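PDB 3CJY: putative thioesterase from Novosphingobium aromaticivorans, which is a putative acyl-CoA thioesterase with two hot-dog-type domains, probably hydrolysing acyl-CoA thioesters, and binds calcium. Local coordinates for residues A42-V47 and A89-T94; A49-R54 and L75-L80. One frame throughout, in Å; residues are numbered along the deposited sequence.

Contact 1: A42-V47 and A89-T94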
loop_
_atom_site.group_PDB
_atom_site.type_symbol
_atom_site.label_atom_id
_atom_site.label_comp_id
_atom_site.label_asym_id
_atom_site.label_seq_id
_atom_site.Cartn_x
_atom_site.Cartn_y
_atom_site.Cartn_z
ATOM N N ALA A 42 6.140 5.760 -11.556
ATOM C CA ALA A 42 5.587 6.716 -12.524
ATOM C C ALA A 42 5.445 6.109 -13.908
ATOM O O ALA A 42 4.430 6.257 -14.581
ATOM C CB ALA A 42 6.438 7.971 -12.583
ATOM N N LEU A 43 6.500 5.415 -14.341
ATOM C CA LEU A 43 6.567 4.790 -15.663
ATOM C C LEU A 43 5.572 3.658 -15.769
ATOM O O LEU A 43 4.898 3.486 -16.774
ATOM C CB LEU A 43 8.003 4.319 -15.946
ATOM C CG LEU A 43 9.031 5.382 -16.357
ATOM C CD1 LEU A 43 10.493 4.991 -16.076
ATOM C CD2 LEU A 43 8.843 5.752 -17.843
ATOM N N ALA A 44 5.466 2.895 -14.702
ATOM C CA ALA A 44 4.529 1.758 -14.709
ATOM C C ALA A 44 3.098 2.296 -14.839
ATOM O O ALA A 44 2.256 1.782 -15.632
ATOM C CB ALA A 44 4.719 0.925 -13.445
ATOM N N LEU A 45 2.804 3.352 -14.086
ATOM C CA LEU A 45 1.477 3.922 -14.131
ATOM C C LEU A 45 1.173 4.602 -15.445
ATOM O O LEU A 45 0.038 4.586 -15.918
ATOM C CB LEU A 45 1.282 4.921 -13.011
ATOM C CG LEU A 45 1.427 4.444 -11.563
ATOM C CD1 LEU A 45 1.280 5.664 -10.635
ATOM C CD2 LEU A 45 0.404 3.360 -11.256
ATOM N N ASP A 46 2.213 5.163 -16.050
ATOM C CA ASP A 46 2.091 5.886 -17.309
ATOM C C ASP A 46 1.710 4.901 -18.429
ATOM O O ASP A 46 0.712 5.087 -19.113
ATOM C CB ASP A 46 3.399 6.629 -17.645
ATOM C CG ASP A 46 3.241 7.600 -18.808
ATOM O OD1 ASP A 46 2.625 8.666 -18.615
ATOM O OD2 ASP A 46 3.739 7.311 -19.906
ATOM N N VAL A 47 2.463 3.814 -18.523
ATOM C CA VAL A 47 2.264 2.809 -19.592
ATOM C C VAL A 47 0.910 2.097 -19.430
ATOM O O VAL A 47 0.246 1.760 -20.415
ATOM C CB VAL A 47 3.472 1.818 -19.734
ATOM C CG1 VAL A 47 4.707 2.611 -20.086
ATOM C CG2 VAL A 47 3.713 0.923 -18.485
ATOM N N ALA A 89 -4.514 -3.965 -14.650
ATOM C CA ALA A 89 -3.355 -4.340 -15.459
ATOM C C ALA A 89 -2.201 -4.721 -14.565
ATOM O O ALA A 89 -2.209 -4.431 -13.374
ATOM C CB ALA A 89 -2.917 -3.163 -16.289
ATOM N N ARG A 90 -1.269 -5.442 -15.169
ATOM C CA ARG A 90 0.021 -5.738 -14.578
ATOM C C ARG A 90 1.111 -5.209 -15.517
ATOM O O ARG A 90 0.988 -5.319 -16.735
ATOM C CB ARG A 90 0.202 -7.227 -14.409
ATOM C CG ARG A 90 -0.688 -7.794 -13.367
ATOM C CD ARG A 90 -0.156 -9.144 -12.904
ATOM N NE ARG A 90 -0.259 -10.116 -13.966
ATOM C CZ ARG A 90 -0.403 -11.417 -13.731
ATOM N NH1 ARG A 90 -0.476 -11.859 -12.475
ATOM N NH2 ARG A 90 -0.515 -12.263 -14.746
ATOM N N VAL A 91 2.166 -4.673 -14.937
ATOM C CA VAL A 91 3.293 -4.133 -15.663
ATOM C C VAL A 91 4.585 -4.700 -15.135
ATOM O O VAL A 91 4.897 -4.573 -13.983
ATOM C CB VAL A 91 3.395 -2.593 -15.594
ATOM C CG1 VAL A 91 4.599 -2.110 -16.438
ATOM C CG2 VAL A 91 2.074 -1.912 -16.057
ATOM N N ALA A 92 5.335 -5.308 -16.040
ATOM C CA ALA A 92 6.626 -5.867 -15.717
ATOM C C ALA A 92 7.709 -4.986 -16.319
ATOM O O ALA A 92 7.659 -4.607 -17.515
ATOM C CB ALA A 92 6.769 -7.304 -16.279
ATOM N N GLY A 93 8.712 -4.730 -15.497
ATOM C CA GLY A 93 9.903 -4.027 -15.934
ATOM C C GLY A 93 11.049 -5.005 -15.997
ATOM O O GLY A 93 11.262 -5.835 -15.091
ATOM N N THR A 94 11.750 -4.961 -17.117
ATOM C CA THR A 94 12.889 -5.841 -17.363
ATOM C C THR A 94 13.999 -5.084 -18.041
ATOM O O THR A 94 13.758 -4.158 -18.812
ATOM C CB THR A 94 12.531 -7.045 -18.304
ATOM O OG1 THR A 94 11.928 -6.531 -19.489
ATOM C CG2 THR A 94 11.580 -7.985 -17.664
#
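Val-91, on the strand that includes residues 89-94, puts both of its methyl groups against the helix segment 42-47 and is the one strand residue here that touches it. CG1 of Val-91 lies 3.8 Å from CG2 of Val-47, and the two branched side chains meet at a slant. CG2 of Val-91 also reaches the helix backbone, 3.7 Å from the carbonyl O of Ala-44, while the methyl CB of that alanine stands 4.3 Å from Val-91 CG1. The CA atoms of Ala-44 and Val-91 are 6.1 Å apart, consistent with the small alanine side chain. With CG1 of Val-91 opposite the backbone N (chi1 -178°), both methyls face the helix, and CG2 of Val-91 comes within 4.1 Å of Val-47 CG2 as well.

Further out, Ile-105 of the adjacent strand 98-107 packs beside Val-91, and the backbone O of Val-91 accepts a hydrogen bond from Ser-103 OG. Val-47 is flanked by Leu-75 and Val-77 of strand 72-79. Ala-42 and Leu-45 pack on helix 178-185, Leu-45 also on Ile-105. The sheet thus lies against one side of the helix, as in the hot-dog fold, and helix 178-185 packs on another. All three touching residues are buried and aliphatic, and one methyl lies on a backbone carbonyl without a hydrogen bond, so packing is the likely source of the cohesion.

Contact 2: A49-R54 and L75-L80. With CA (calcium ion), chain B.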
loop_
_atom_site.group_PDB
_atom_site.type_symbol
_atom_site.label_atom_id
_atom_site.label_comp_id
_atom_site.label_asym_id
_atom_site.label_seq_id
_atom_site.Cartn_x
_atom_site.Cartn_y
_atom_site.Cartn_z
ATOM N N ALA A 49 -1.856 3.438 -17.989
ATOM C CA ALA A 49 -2.914 4.390 -18.381
ATOM C C ALA A 49 -2.956 4.556 -19.904
ATOM O O ALA A 49 -4.026 4.622 -20.525
ATOM C CB ALA A 49 -2.701 5.724 -17.693
ATOM N N GLU A 50 -1.780 4.541 -20.507
ATOM C CA GLU A 50 -1.654 4.757 -21.962
ATOM C C GLU A 50 -2.194 3.529 -22.710
ATOM O O GLU A 50 -2.840 3.626 -23.761
ATOM C CB GLU A 50 -0.174 5.047 -22.287
ATOM C CG GLU A 50 0.083 6.217 -23.242
ATOM C CD GLU A 50 0.132 5.803 -24.661
ATOM O OE1 GLU A 50 0.353 4.589 -24.881
ATOM O OE2 GLU A 50 -0.038 6.674 -25.549
ATOM N N THR A 51 -1.945 2.357 -22.158
ATOM C CA THR A 51 -2.417 1.117 -22.783
ATOM C C THR A 51 -3.906 0.950 -22.570
ATOM O O THR A 51 -4.620 0.629 -23.496
ATOM C CB THR A 51 -1.707 -0.094 -22.197
ATOM O OG1 THR A 51 -0.326 -0.004 -22.529
ATOM C CG2 THR A 51 -2.292 -1.395 -22.728
ATOM N N VAL A 52 -4.394 1.237 -21.373
ATOM C CA VAL A 52 -5.814 1.039 -21.062
ATOM C C VAL A 52 -6.714 2.197 -21.504
ATOM O O VAL A 52 -7.885 2.002 -21.815
ATOM C CB VAL A 52 -6.009 0.705 -19.559
ATOM C CG1 VAL A 52 -7.421 0.824 -19.180
ATOM C CG2 VAL A 52 -5.502 -0.715 -19.277
ATOM N N GLY A 53 -6.181 3.405 -21.478
ATOM C CA GLY A 53 -6.909 4.568 -21.933
ATOM C C GLY A 53 -7.786 5.166 -20.874
ATOM O O GLY A 53 -8.791 5.792 -21.173
ATOM N N ARG A 54 -7.382 4.998 -19.623
ATOM C CA ARG A 54 -8.093 5.624 -18.529
ATOM C C ARG A 54 -7.114 5.874 -17.393
ATOM O O ARG A 54 -6.001 5.344 -17.378
ATOM C CB ARG A 54 -9.282 4.791 -18.100
ATOM C CG ARG A 54 -8.914 3.449 -17.603
ATOM C CD ARG A 54 -9.932 2.444 -18.077
ATOM N NE ARG A 54 -11.247 2.650 -17.495
ATOM C CZ ARG A 54 -12.300 1.904 -17.803
ATOM N NH1 ARG A 54 -12.175 0.930 -18.702
ATOM N NH2 ARG A 54 -13.470 2.126 -17.227
ATOM N N LEU A 75 9.172 -2.095 -20.560
ATOM C CA LEU A 75 7.954 -2.265 -19.789
ATOM C C LEU A 75 6.921 -2.980 -20.622
ATOM O O LEU A 75 6.689 -2.628 -21.773
ATOM C CB LEU A 75 7.402 -0.939 -19.296
ATOM C CG LEU A 75 8.297 -0.031 -18.465
ATOM C CD1 LEU A 75 8.892 1.066 -19.346
ATOM C CD2 LEU A 75 7.480 0.615 -17.378
ATOM N N THR A 76 6.363 -4.041 -20.041
ATOM C CA THR A 76 5.342 -4.847 -20.689
ATOM C C THR A 76 4.062 -4.809 -19.860
ATOM O O THR A 76 4.068 -5.071 -18.666
ATOM C CB THR A 76 5.809 -6.279 -20.906
ATOM O OG1 THR A 76 7.054 -6.262 -21.611
ATOM C CG2 THR A 76 4.798 -7.064 -21.746
ATOM N N VAL A 77 2.980 -4.472 -20.534
ATOM C CA VAL A 77 1.656 -4.342 -19.921
ATOM C C VAL A 77 0.705 -5.466 -20.280
ATOM O O VAL A 77 0.542 -5.799 -21.456
ATOM C CB VAL A 77 0.964 -3.063 -20.376
ATOM C CG1 VAL A 77 -0.349 -2.848 -19.620
ATOM C CG2 VAL A 77 1.872 -1.849 -20.218
ATOM N N GLU A 78 0.106 -6.057 -19.248
ATOM C CA GLU A 78 -0.915 -7.074 -19.404
ATOM C C GLU A 78 -2.208 -6.551 -18.806
ATOM O O GLU A 78 -2.267 -6.240 -17.626
ATOM C CB GLU A 78 -0.517 -8.343 -18.655
ATOM C CG GLU A 78 -1.570 -9.437 -18.698
ATOM C CD GLU A 78 -1.183 -10.661 -17.855
ATOM O OE1 GLU A 78 -0.399 -10.523 -16.893
ATOM O OE2 GLU A 78 -1.692 -11.766 -18.136
ATOM N N VAL A 79 -3.265 -6.526 -19.606
ATOM C CA VAL A 79 -4.558 -6.093 -19.131
ATOM C C VAL A 79 -5.322 -7.334 -18.658
ATOM O O VAL A 79 -5.621 -8.258 -19.431
ATOM C CB VAL A 79 -5.339 -5.322 -20.227
ATOM C CG1 VAL A 79 -6.671 -4.878 -19.684
ATOM C CG2 VAL A 79 -4.506 -4.139 -20.740
ATOM N N LEU A 80 -5.621 -7.363 -17.375
ATOM C CA LEU A 80 -6.321 -8.497 -16.771
ATOM C C LEU A 80 -7.834 -8.326 -16.952
ATOM O O LEU A 80 -8.577 -9.297 -17.004
ATOM C CB LEU A 80 -5.988 -8.632 -15.290
ATOM C CG LEU A 80 -4.530 -8.761 -14.913
ATOM C CD1 LEU A 80 -4.390 -8.882 -13.388
ATOM C CD2 LEU A 80 -3.849 -9.954 -15.606
HETATM CA CA CA B . -5.092 -0.083 -25.667
HETATM O O HOH W 1 -5.903 -2.016 -24.728
#
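Thr-51, near the end of the helix, packs against Val-77 and Val-79 of segment 75-80, its side chain and theirs running past one another in opposite directions. The methyl CG2 of Thr-51 lies 3.9 Å from Val-77 CG1 and also approaches Val-79 CG2 at 4.0 Å. Val-52 adds a methyl pair, its CG2 standing 3.9 Å from CG2 of Val-79.

Polar bonds involve the other branch of Thr-51. With OG1 beside the backbone N (chi1 -65°), the hydroxyl is hydrogen-bonded to Val-47 O one turn back and to Tyr-17 OH, though OG1 also rests 3.7 Å from Val-77 CG2. Methyl and hydroxyl thus both lie against valines of the strand, while the hydroxyl finds its hydrogen-bonding partners in the helix and Tyr-17.

Thr-51 binds calcium through its backbone O, at 2.3 Å, not through its hydroxyl; a water, also 2.3 Å from the calcium, and Asp-14 OD1 are further ligands. Gly-53, with positive phi, ends the helix just beyond.

Within the fold, Val-77 also packs on Val-47, while strand 72-79 runs between strands 16-20 and 87-95, so the helix end lies over an interior strand of the sheet.

How the contacts relate
Contacts 1 and 2 use successive parts of helix 37-52 against neighbouring strands of one sheet, their centres 8 Å apart, and contact 2 is nested along the chain within the loop that contact 1 closes. The two strands join directly: Ala-92 O lies 2.9 Å from Thr-76 N, a probable hydrogen bond, and Arg-90 NH2 meets Glu-78 OE1 in a salt bridge of 2.8 Å. Contact 2 holds a calcium ligand, whereas the side chain of Val-47 in contact 1 is about 11 Å from the ion. Together they hold the helix against the sheet, contact 1 nearer the chain's centre (about 13 Å between centres, about 19 Å for contact 2), calcium near the partly exposed helix end.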